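Local coordinates for protein neurotoxin (Clostridium botulinum, PDB 1ZB7) that acts as a zinc endopeptidase that, once inside the host cytosol, cleaves synaptobrevins-1, -2 and -3 (VAMP1, VAMP2 and VAMP3), at residues N301-V306 / L318-Y323. Sequence-based numbering, arbitrary orientation.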
ATOM      1  N   ASN A 301      14.402 -11.589 -33.332  1.00 38.74           N
ATOM      2  CA  ASN A 301      15.105 -12.830 -33.663  1.00 39.87           C
ATOM      3  C   ASN A 301      14.204 -13.906 -34.372  1.00 39.28           C
ATOM      4  O   ASN A 301      14.602 -14.479 -35.375  1.00 39.36           O
ATOM      5  CB  ASN A 301      15.729 -13.516 -32.421  1.00 41.33           C
ATOM      6  CG  ASN A 301      16.853 -12.679 -31.677  1.00 46.37           C
ATOM      7  OD1 ASN A 301      17.514 -11.848 -32.261  1.00 52.81           O
ATOM      8  ND2 ASN A 301      17.038 -12.951 -30.352  1.00 49.55           N
ATOM      9  N   ARG A 302      12.995 -14.155 -33.858  1.00 39.24           N
ATOM     10  CA  ARG A 302      12.010 -15.039 -34.497  1.00 40.14           C
ATOM     11  C   ARG A 302      11.664 -14.616 -35.936  1.00 40.69           C
ATOM     12  O   ARG A 302      11.680 -15.478 -36.847  1.00 41.61           O
ATOM     13  CB  ARG A 302      10.699 -15.251 -33.628  1.00 40.21           C
ATOM     14  CG  ARG A 302      10.997 -16.306 -32.615  1.00 41.91           C
ATOM     15  CD  ARG A 302      10.070 -16.508 -31.398  1.00 45.18           C
ATOM     16  NE  ARG A 302       9.101 -17.514 -31.765  1.00 47.31           N
ATOM     17  CZ  ARG A 302       8.874 -18.710 -31.242  1.00 43.51           C
ATOM     18  NH1 ARG A 302       9.509 -19.227 -30.192  1.00 44.00           N
ATOM     19  NH2 ARG A 302       7.877 -19.370 -31.794  1.00 44.78           N
ATOM     20  N   LEU A 303      11.452 -13.307 -36.145  1.00 39.50           N
ATOM     21  CA  LEU A 303      11.044 -12.790 -37.401  1.00 39.99           C
ATOM     22  C   LEU A 303      12.129 -13.058 -38.430  1.00 39.33           C
ATOM     23  O   LEU A 303      11.823 -13.270 -39.570  1.00 38.96           O
ATOM     24  CB  LEU A 303      10.756 -11.280 -37.344  1.00 40.68           C
ATOM     25  CG  LEU A 303       9.422 -10.838 -36.775  1.00 43.10           C
ATOM     26  CD1 LEU A 303       9.271  -9.350 -37.009  1.00 45.09           C
ATOM     27  CD2 LEU A 303       8.227 -11.607 -37.350  1.00 46.88           C
ATOM     28  N   ASN A 304      13.390 -13.045 -37.993  1.00 38.60           N
ATOM     29  CA  ASN A 304      14.480 -13.247 -38.892  1.00 38.58           C
ATOM     30  C   ASN A 304      14.605 -14.662 -39.352  1.00 37.44           C
ATOM     31  O   ASN A 304      15.387 -14.890 -40.151  1.00 38.49           O
ATOM     32  CB  ASN A 304      15.803 -12.757 -38.275  1.00 38.31           C
ATOM     33  CG  ASN A 304      15.839 -11.263 -38.169  1.00 39.13           C
ATOM     34  OD1 ASN A 304      15.063 -10.611 -38.844  1.00 40.98           O
ATOM     35  ND2 ASN A 304      16.647 -10.717 -37.271  1.00 36.39           N
ATOM     36  N   ILE A 305      13.901 -15.613 -38.775  1.00 38.64           N
ATOM     37  CA  ILE A 305      14.001 -16.981 -39.169  1.00 39.07           C
ATOM     38  C   ILE A 305      12.712 -17.595 -39.562  1.00 38.45           C
ATOM     39  O   ILE A 305      12.742 -18.727 -39.957  1.00 37.51           O
ATOM     40  CB  ILE A 305      14.700 -17.949 -38.095  1.00 40.06           C
ATOM     41  CG1 ILE A 305      13.941 -18.041 -36.830  1.00 41.91           C
ATOM     42  CG2 ILE A 305      16.211 -17.590 -37.917  1.00 42.19           C
ATOM     43  CD1 ILE A 305      14.767 -18.810 -35.734  1.00 45.88           C
ATOM     44  N   VAL A 306      11.608 -16.864 -39.507  1.00 38.99           N
ATOM     45  CA  VAL A 306      10.317 -17.383 -39.959  1.00 40.41           C
ATOM     46  C   VAL A 306      10.314 -17.471 -41.388  1.00 39.25           C
ATOM     47  O   VAL A 306      10.781 -16.572 -42.061  1.00 43.37           O
ATOM     48  CB  VAL A 306       9.005 -16.485 -39.447  1.00 39.82           C
ATOM     49  CG1 VAL A 306       7.675 -16.906 -40.171  1.00 37.22           C
ATOM     50  CG2 VAL A 306       8.888 -16.712 -38.087  1.00 39.77           C
ATOM     51  N   LEU A 318       3.506 -10.315 -45.230  1.00 39.20           N
ATOM     52  CA  LEU A 318       2.516  -9.425 -44.721  1.00 40.60           C
ATOM     53  C   LEU A 318       2.579  -9.340 -43.136  1.00 40.25           C
ATOM     54  O   LEU A 318       2.598  -8.288 -42.555  1.00 39.78           O
ATOM     55  CB  LEU A 318       1.171  -9.987 -45.147  1.00 40.81           C
ATOM     56  CG  LEU A 318      -0.016  -9.301 -44.615  1.00 45.53           C
ATOM     57  CD1 LEU A 318       0.101  -7.734 -44.831  1.00 50.51           C
ATOM     58  CD2 LEU A 318      -1.162  -9.851 -45.345  1.00 50.47           C
ATOM     59  N   TYR A 319       2.643 -10.486 -42.472  1.00 39.34           N
ATOM     60  CA  TYR A 319       2.680 -10.511 -41.056  1.00 37.74           C
ATOM     61  C   TYR A 319       4.002 -10.041 -40.481  1.00 38.12           C
ATOM     62  O   TYR A 319       4.001  -9.481 -39.449  1.00 37.73           O
ATOM     63  CB  TYR A 319       2.362 -11.929 -40.573  1.00 38.59           C
ATOM     64  CG  TYR A 319       0.886 -12.122 -40.529  1.00 38.97           C
ATOM     65  CD1 TYR A 319       0.230 -12.711 -41.624  1.00 38.61           C
ATOM     66  CD2 TYR A 319       0.151 -11.697 -39.436  1.00 33.13           C
ATOM     67  CE1 TYR A 319      -1.149 -12.866 -41.584  1.00 41.01           C
ATOM     68  CE2 TYR A 319      -1.214 -11.907 -39.396  1.00 35.60           C
ATOM     69  CZ  TYR A 319      -1.839 -12.442 -40.488  1.00 36.66           C
ATOM     70  OH  TYR A 319      -3.142 -12.578 -40.550  1.00 45.17           O
ATOM     71  N   LYS A 320       5.122 -10.320 -41.128  1.00 39.19           N
ATOM     72  CA  LYS A 320       6.383  -9.659 -40.801  1.00 39.86           C
ATOM     73  C   LYS A 320       6.288  -8.135 -40.790  1.00 39.84           C
ATOM     74  O   LYS A 320       6.823  -7.471 -39.897  1.00 38.97           O
ATOM     75  CB  LYS A 320       7.506 -10.127 -41.720  1.00 39.68           C
ATOM     76  CG  LYS A 320       7.953 -11.547 -41.455  1.00 42.26           C
ATOM     77  CD  LYS A 320       9.135 -11.947 -42.316  1.00 41.73           C
ATOM     78  CE  LYS A 320       9.739 -13.330 -41.890  1.00 46.39           C
ATOM     79  NZ  LYS A 320      11.254 -13.667 -42.280  1.00 47.67           N
ATOM     80  N   GLN A 321       5.627  -7.580 -41.794  1.00 40.48           N
ATOM     81  CA  GLN A 321       5.394  -6.129 -41.842  1.00 41.39           C
ATOM     82  C   GLN A 321       4.481  -5.519 -40.701  1.00 38.75           C
ATOM     83  O   GLN A 321       4.721  -4.457 -40.146  1.00 37.43           O
ATOM     84  CB  GLN A 321       4.861  -5.771 -43.203  1.00 41.86           C
ATOM     85  CG  GLN A 321       4.627  -4.275 -43.367  1.00 49.33           C
ATOM     86  CD  GLN A 321       5.902  -3.406 -43.495  1.00 56.89           C
ATOM     87  OE1 GLN A 321       6.719  -3.586 -44.432  1.00 61.82           O
ATOM     88  NE2 GLN A 321       6.032  -2.410 -42.592  1.00 58.83           N
ATOM     89  N   ILE A 322       3.416  -6.203 -40.432  1.00 38.11           N
ATOM     90  CA  ILE A 322       2.585  -5.944 -39.314  1.00 38.47           C
ATOM     91  C   ILE A 322       3.391  -5.897 -37.973  1.00 38.07           C
ATOM     92  O   ILE A 322       3.276  -4.936 -37.185  1.00 37.67           O
ATOM     93  CB  ILE A 322       1.470  -7.011 -39.271  1.00 39.11           C
ATOM     94  CG1 ILE A 322       0.472  -6.763 -40.402  1.00 42.01           C
ATOM     95  CG2 ILE A 322       0.727  -6.977 -37.972  1.00 38.55           C
ATOM     96  CD1 ILE A 322      -0.672  -7.832 -40.433  1.00 45.82           C
ATOM     97  N   TYR A 323       4.198  -6.922 -37.723  1.00 37.34           N
ATOM     98  CA  TYR A 323       4.994  -6.976 -36.499  1.00 37.38           C
ATOM     99  C   TYR A 323       6.090  -5.928 -36.474  1.00 38.69           C
ATOM    100  O   TYR A 323       6.354  -5.349 -35.429  1.00 40.28           O
ATOM    101  CB  TYR A 323       5.529  -8.407 -36.233  1.00 35.37           C
ATOM    102  CG  TYR A 323       4.392  -9.374 -36.009  1.00 36.87           C
ATOM    103  CD1 TYR A 323       3.332  -9.056 -35.116  1.00 30.60           C
ATOM    104  CD2 TYR A 323       4.295 -10.564 -36.751  1.00 36.30           C
ATOM    105  CE1 TYR A 323       2.332  -9.843 -34.999  1.00 33.93           C
ATOM    106  CE2 TYR A 323       3.249 -11.413 -36.546  1.00 35.25           C
ATOM    107  CZ  TYR A 323       2.278 -11.040 -35.704  1.00 33.98           C
ATOM    108  OH  TYR A 323       1.173 -11.796 -35.568  1.00 39.76           O
TER
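Lys320 reaches from helix 316-327 to the end region of helix 282-303, where its ammonium group joins two backbone carbonyls, those of Leu303 and Val306. Lys320 NZ donates to Leu303 O at 2.8 Å, nearly in line with the carbonyl bond (C=O...N angle 176°). Its second bond, from Lys320 NZ to Val306 O at 3.0 Å, is a more bent approach at 146°, with the donor slightly out of the carbonyl plane. The side chain spans the gap in an extended form beyond CG. On the way its methylenes pass Leu303 in the opposite sense, with Leu303 CD2 4.1 Å from Lys320 CG, while Lys320 CE lies 4.1 Å from Val306 CB.

Leu303 supplies the apolar half of the contact. With CG beside its own backbone N (chi1 -79°), the side chain heads for the second helix and crosses Tyr323 at about a right angle. Leu303 CD1 packs 3.9 Å from Tyr323 CB, and Leu303 CD2 meets the ring obliquely, 4.1 Å from Tyr323 CD2. The far end of Tyr323 is anchored outside the pair: its OH hydrogen-bonds Pro117 O. Phe129 of strand 128-129 packs against Leu303, Val306 and Lys320, and Tyr337 against Leu303 and Lys320.

The contact therefore joins two consecutive helices of the protease domain through the turn that leaves the first. Peptide oxygens are partly negative, and the negative end of the helix dipole near Leu303 would probably add to their attraction for the ammonium; its two bonds join Leu303, near the end of helix 282-303, and Val306, in the loop that follows, to one side chain.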